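Local coordinates for protein Lic11098 (Leptospira interrogans serogroup Icterohaemorrhagiae serovar copenhageni, PDB 4U08) that is of unknown function but, as a leucine-rich repeat protein of a pathogen, is a putative virulence factor that may bind partner molecules, at residues A[88-102]-A[110-124]. Sequence-based numbering, arbitrary orientation.
Sequences LQNLQKLKLYENQLT and QLQNLQELNLAHNQL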
# COMPACT_ATOMS: atom_id res chain seq x y z
N LEU A 88 -17.28 18.43 20.20
CA LEU A 88 -15.93 18.92 19.89
C LEU A 88 -15.87 19.56 18.49
O LEU A 88 -15.29 19.01 17.55
CB LEU A 88 -14.91 17.78 20.04
CG LEU A 88 -14.83 17.13 21.42
CD1 LEU A 88 -13.93 15.91 21.38
CD2 LEU A 88 -14.33 18.11 22.46
N GLN A 89 -16.48 20.74 18.37
CA GLN A 89 -16.61 21.45 17.09
C GLN A 89 -15.29 21.94 16.46
O GLN A 89 -15.29 22.25 15.27
CB GLN A 89 -17.64 22.59 17.18
CG GLN A 89 -19.10 22.11 17.28
CD GLN A 89 -19.51 21.16 16.17
OE1 GLN A 89 -19.71 21.56 15.02
NE2 GLN A 89 -19.64 19.87 16.50
N ASN A 90 -14.17 21.99 17.21
CA ASN A 90 -12.88 22.37 16.61
C ASN A 90 -11.97 21.16 16.34
O ASN A 90 -10.89 21.32 15.75
CB ASN A 90 -12.16 23.45 17.44
CG ASN A 90 -12.69 24.84 17.16
OD1 ASN A 90 -12.86 25.26 16.01
ND2 ASN A 90 -12.99 25.59 18.21
N LEU A 91 -12.40 19.95 16.74
CA LEU A 91 -11.64 18.73 16.54
C LEU A 91 -11.32 18.47 15.06
O LEU A 91 -12.23 18.43 14.22
CB LEU A 91 -12.34 17.53 17.17
CG LEU A 91 -11.45 16.32 17.54
CD1 LEU A 91 -10.47 16.65 18.67
CD2 LEU A 91 -12.29 15.15 17.94
N GLN A 92 -10.02 18.37 14.75
CA GLN A 92 -9.53 18.09 13.40
C GLN A 92 -8.94 16.69 13.30
O GLN A 92 -8.92 16.11 12.22
CB GLN A 92 -8.48 19.12 12.99
CG GLN A 92 -9.09 20.49 12.69
CD GLN A 92 -8.07 21.59 12.53
OE1 GLN A 92 -7.00 21.60 13.16
NE2 GLN A 92 -8.41 22.58 11.71
N LYS A 93 -8.45 16.15 14.41
CA LYS A 93 -7.83 14.84 14.41
C LYS A 93 -8.36 14.02 15.57
O LYS A 93 -8.33 14.46 16.71
CB LYS A 93 -6.30 15.01 14.52
CG LYS A 93 -5.47 13.91 13.88
CD LYS A 93 -3.96 14.05 14.18
CE LYS A 93 -3.25 15.17 13.45
NZ LYS A 93 -3.16 14.94 11.98
N LEU A 94 -8.86 12.81 15.27
CA LEU A 94 -9.35 11.91 16.30
C LEU A 94 -8.66 10.57 16.12
O LEU A 94 -8.89 9.89 15.12
CB LEU A 94 -10.90 11.81 16.28
CG LEU A 94 -11.57 10.82 17.25
CD1 LEU A 94 -11.20 11.10 18.70
CD2 LEU A 94 -13.10 10.81 17.05
N LYS A 95 -7.77 10.22 17.06
CA LYS A 95 -6.98 8.99 16.99
C LYS A 95 -7.43 7.96 18.03
O LYS A 95 -7.24 8.15 19.23
CB LYS A 95 -5.46 9.28 17.07
CG LYS A 95 -4.98 10.12 15.88
CD LYS A 95 -3.48 10.38 15.90
CE LYS A 95 -2.73 9.53 14.90
NZ LYS A 95 -1.32 9.98 14.73
N LEU A 96 -8.04 6.87 17.56
CA LEU A 96 -8.59 5.83 18.42
C LEU A 96 -8.08 4.46 18.08
O LEU A 96 -8.72 3.46 18.43
CB LEU A 96 -10.13 5.85 18.30
CG LEU A 96 -10.82 7.07 18.93
CD1 LEU A 96 -12.15 7.32 18.29
CD2 LEU A 96 -10.99 6.88 20.41
N TYR A 97 -6.91 4.37 17.39
CA TYR A 97 -6.39 3.07 17.04
C TYR A 97 -6.02 2.25 18.29
O TYR A 97 -5.61 2.81 19.30
CB TYR A 97 -5.25 3.11 15.99
CG TYR A 97 -3.96 3.78 16.41
CD1 TYR A 97 -2.95 3.06 17.04
CD2 TYR A 97 -3.68 5.10 16.04
CE1 TYR A 97 -1.73 3.65 17.37
CE2 TYR A 97 -2.46 5.70 16.35
CZ TYR A 97 -1.49 4.98 17.03
OH TYR A 97 -0.29 5.57 17.36
N GLU A 98 -6.24 0.94 18.21
CA GLU A 98 -6.01 -0.04 19.28
C GLU A 98 -6.87 0.26 20.52
O GLU A 98 -6.39 0.79 21.53
CB GLU A 98 -4.51 -0.24 19.60
CG GLU A 98 -4.20 -1.64 20.10
CD GLU A 98 -4.32 -2.74 19.06
OE1 GLU A 98 -3.43 -2.84 18.19
OE2 GLU A 98 -5.31 -3.51 19.12
N ASN A 99 -8.16 -0.02 20.38
CA ASN A 99 -9.17 0.07 21.44
C ASN A 99 -10.14 -1.08 21.21
O ASN A 99 -9.89 -1.94 20.36
CB ASN A 99 -9.85 1.43 21.44
CG ASN A 99 -9.04 2.48 22.13
OD1 ASN A 99 -8.88 2.45 23.35
ND2 ASN A 99 -8.48 3.41 21.38
N GLN A 100 -11.25 -1.11 21.95
CA GLN A 100 -12.23 -2.18 21.78
C GLN A 100 -13.61 -1.64 21.38
O GLN A 100 -14.62 -2.12 21.88
CB GLN A 100 -12.28 -3.04 23.05
CG GLN A 100 -11.14 -4.04 23.13
CD GLN A 100 -11.05 -4.62 24.52
OE1 GLN A 100 -11.90 -5.41 24.95
NE2 GLN A 100 -10.05 -4.19 25.27
N LEU A 101 -13.64 -0.64 20.48
CA LEU A 101 -14.89 -0.04 20.05
C LEU A 101 -15.66 -0.99 19.14
O LEU A 101 -15.08 -1.57 18.22
CB LEU A 101 -14.68 1.32 19.37
CG LEU A 101 -13.96 2.41 20.18
CD1 LEU A 101 -13.63 3.58 19.31
CD2 LEU A 101 -14.79 2.88 21.36
N THR A 102 -16.95 -1.19 19.45
CA THR A 102 -17.85 -2.05 18.68
C THR A 102 -18.84 -1.19 17.91
O THR A 102 -19.53 -1.69 17.03
CB THR A 102 -18.59 -3.05 19.59
OG1 THR A 102 -19.18 -2.35 20.68
CG2 THR A 102 -17.68 -4.14 20.10
N GLN A 110 -21.46 15.18 13.58
CA GLN A 110 -21.45 16.58 14.02
C GLN A 110 -20.04 17.18 13.96
O GLN A 110 -19.92 18.41 13.91
CB GLN A 110 -22.00 16.70 15.44
CG GLN A 110 -23.53 16.65 15.50
CD GLN A 110 -24.07 16.26 16.86
OE1 GLN A 110 -25.14 15.65 16.96
NE2 GLN A 110 -23.36 16.59 17.94
N LEU A 111 -18.98 16.32 13.97
CA LEU A 111 -17.57 16.73 13.93
C LEU A 111 -17.19 17.22 12.55
O LEU A 111 -16.32 16.63 11.90
CB LEU A 111 -16.64 15.59 14.40
CG LEU A 111 -16.83 15.07 15.81
CD1 LEU A 111 -15.86 13.95 16.12
CD2 LEU A 111 -16.72 16.18 16.85
N GLN A 112 -17.82 18.34 12.14
CA GLN A 112 -17.72 19.03 10.84
C GLN A 112 -16.31 19.55 10.49
O GLN A 112 -16.06 19.89 9.33
CB GLN A 112 -18.74 20.18 10.75
CG GLN A 112 -20.20 19.73 10.58
CD GLN A 112 -20.47 19.06 9.25
OE1 GLN A 112 -20.32 19.65 8.17
NE2 GLN A 112 -20.90 17.81 9.30
N ASN A 113 -15.42 19.63 11.49
CA ASN A 113 -14.03 20.07 11.26
C ASN A 113 -13.03 18.92 11.18
O ASN A 113 -11.86 19.15 10.88
CB ASN A 113 -13.60 21.08 12.33
CG ASN A 113 -13.98 22.49 11.97
OD1 ASN A 113 -14.14 22.84 10.80
ND2 ASN A 113 -14.14 23.33 12.99
N LEU A 114 -13.50 17.68 11.44
CA LEU A 114 -12.66 16.49 11.44
C LEU A 114 -12.01 16.26 10.05
O LEU A 114 -12.68 16.25 9.01
CB LEU A 114 -13.44 15.26 11.91
CG LEU A 114 -12.67 14.16 12.62
CD1 LEU A 114 -12.04 14.65 13.93
CD2 LEU A 114 -13.58 12.95 12.86
N GLN A 115 -10.68 16.17 10.07
CA GLN A 115 -9.88 15.95 8.86
C GLN A 115 -9.32 14.55 8.86
O GLN A 115 -9.08 13.98 7.80
CB GLN A 115 -8.73 16.98 8.79
CG GLN A 115 -9.19 18.42 8.55
CD GLN A 115 -8.04 19.33 8.20
OE1 GLN A 115 -6.99 19.32 8.85
NE2 GLN A 115 -8.21 20.12 7.16
N GLU A 116 -9.04 14.01 10.04
CA GLU A 116 -8.44 12.70 10.20
C GLU A 116 -9.15 11.92 11.30
O GLU A 116 -9.28 12.40 12.43
CB GLU A 116 -6.95 12.82 10.51
CG GLU A 116 -6.25 11.51 10.85
CD GLU A 116 -4.75 11.57 11.07
OE1 GLU A 116 -4.14 12.62 10.76
OE2 GLU A 116 -4.17 10.55 11.52
N LEU A 117 -9.56 10.70 10.96
CA LEU A 117 -10.23 9.80 11.89
C LEU A 117 -9.54 8.45 11.82
O LEU A 117 -9.55 7.80 10.77
CB LEU A 117 -11.72 9.71 11.53
CG LEU A 117 -12.59 8.70 12.30
CD1 LEU A 117 -12.52 8.93 13.83
CD2 LEU A 117 -14.03 8.78 11.82
N ASN A 118 -8.88 8.06 12.90
CA ASN A 118 -8.18 6.79 12.93
C ASN A 118 -8.94 5.83 13.83
O ASN A 118 -8.90 5.97 15.05
CB ASN A 118 -6.72 6.96 13.40
CG ASN A 118 -5.88 5.73 13.17
OD1 ASN A 118 -6.38 4.62 13.10
ND2 ASN A 118 -4.58 5.91 12.96
N LEU A 119 -9.62 4.85 13.23
CA LEU A 119 -10.38 3.83 13.98
C LEU A 119 -9.78 2.45 13.77
O LEU A 119 -10.44 1.44 14.01
CB LEU A 119 -11.88 3.87 13.55
CG LEU A 119 -12.67 5.11 13.94
CD1 LEU A 119 -14.00 5.17 13.16
CD2 LEU A 119 -12.92 5.15 15.43
N ALA A 120 -8.49 2.39 13.33
CA ALA A 120 -7.85 1.10 13.09
C ALA A 120 -7.67 0.31 14.39
O ALA A 120 -7.65 0.90 15.45
CB ALA A 120 -6.51 1.30 12.37
N HIS A 121 -7.62 -1.03 14.32
CA HIS A 121 -7.43 -1.93 15.46
C HIS A 121 -8.53 -1.78 16.53
O HIS A 121 -8.25 -1.57 17.70
CB HIS A 121 -6.01 -1.82 16.06
CG HIS A 121 -4.94 -2.24 15.11
ND1 HIS A 121 -4.31 -3.48 15.22
CD2 HIS A 121 -4.46 -1.62 14.01
CE1 HIS A 121 -3.45 -3.54 14.22
NE2 HIS A 121 -3.50 -2.45 13.46
N ASN A 122 -9.79 -1.90 16.10
CA ASN A 122 -10.94 -1.90 17.00
C ASN A 122 -11.78 -3.12 16.67
O ASN A 122 -11.27 -4.06 16.04
CB ASN A 122 -11.71 -0.57 16.90
CG ASN A 122 -11.08 0.49 17.74
OD1 ASN A 122 -11.30 0.55 18.94
ND2 ASN A 122 -10.25 1.32 17.14
N GLN A 123 -13.05 -3.15 17.10
CA GLN A 123 -13.91 -4.29 16.81
C GLN A 123 -15.22 -3.81 16.14
O GLN A 123 -16.32 -4.26 16.46
CB GLN A 123 -14.10 -5.18 18.07
CG GLN A 123 -12.89 -6.13 18.27
CD GLN A 123 -12.56 -6.59 19.68
OE1 GLN A 123 -11.47 -6.30 20.21
NE2 GLN A 123 -13.41 -7.44 20.25
N LEU A 124 -15.06 -2.86 15.18
CA LEU A 124 -16.16 -2.26 14.43
C LEU A 124 -16.62 -3.14 13.28
O LEU A 124 -15.79 -3.68 12.55
CB LEU A 124 -15.77 -0.88 13.88
CG LEU A 124 -15.42 0.18 14.91
CD1 LEU A 124 -14.79 1.40 14.24
CD2 LEU A 124 -16.64 0.62 15.69
O HOH W 1 -15.04 18.81 14.26
O HOH W 2 -14.20 26.19 13.86
O HOH W 3 -5.18 -5.24 17.01
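Asn122 reaches from 110-124 into the loop that follows strand 93-95. Its ND2 donates to Leu96 O at 2.9 Å, almost straight (171°) and in the plane of its own amide. Its OD1 accepts from Leu101 N at 3.0 Å. ND2 also donates to Leu119 O of its own segment, so one side chain makes three backbone bonds, two of them to the neighbouring coil. Leu96 O has a second donor, Asn99 ND2, which arrives from the opposite face of the carbonyl plane. Beside this, strands 93-95 and 116-118 run parallel, and the ladder includes Asn118 N to Leu94 O at 2.9 Å.

On the inner side, Leu94 CD2 lies 3.8 Å from Leu117 CD1, the two side chains alongside each other and pointing the same way. Leu96 pairs with Leu119 in like manner. On the other face, Lys93 forms a salt bridge from NZ to Glu116 OE1 at 2.8 Å; NZ approaches from well outside the plane of the carboxylate. Lys93 CG stands anti to the backbone N (chi1 -151°), and the chain then bends at chi3 and chi4, which brings NZ over to the glutamate. Nearby, Asn118 ND2 lies 3.3 Å from Tyr97 CD2, with amide and ring planes 39° apart. Asn118 OD1 takes Ala120 N in an Asx turn.

At the start of the segments, Asn113 ND2 donates to Gln89 O at 2.8 Å, and a water joins it to Asn90 OD1. Asn90 ND2 bonds Gln66 O in the coil before.

The asparagine pattern continues in both directions: Asn99 bonds Leu73 and Leu78, and Asn145 bonds Leu119 and Leu124. This is the asparagine ladder of a leucine-rich repeat solenoid. Its buried amides satisfy backbone groups that the turning loop takes out of the strand ladder, and the leucines, in line from coil to coil, fill the core.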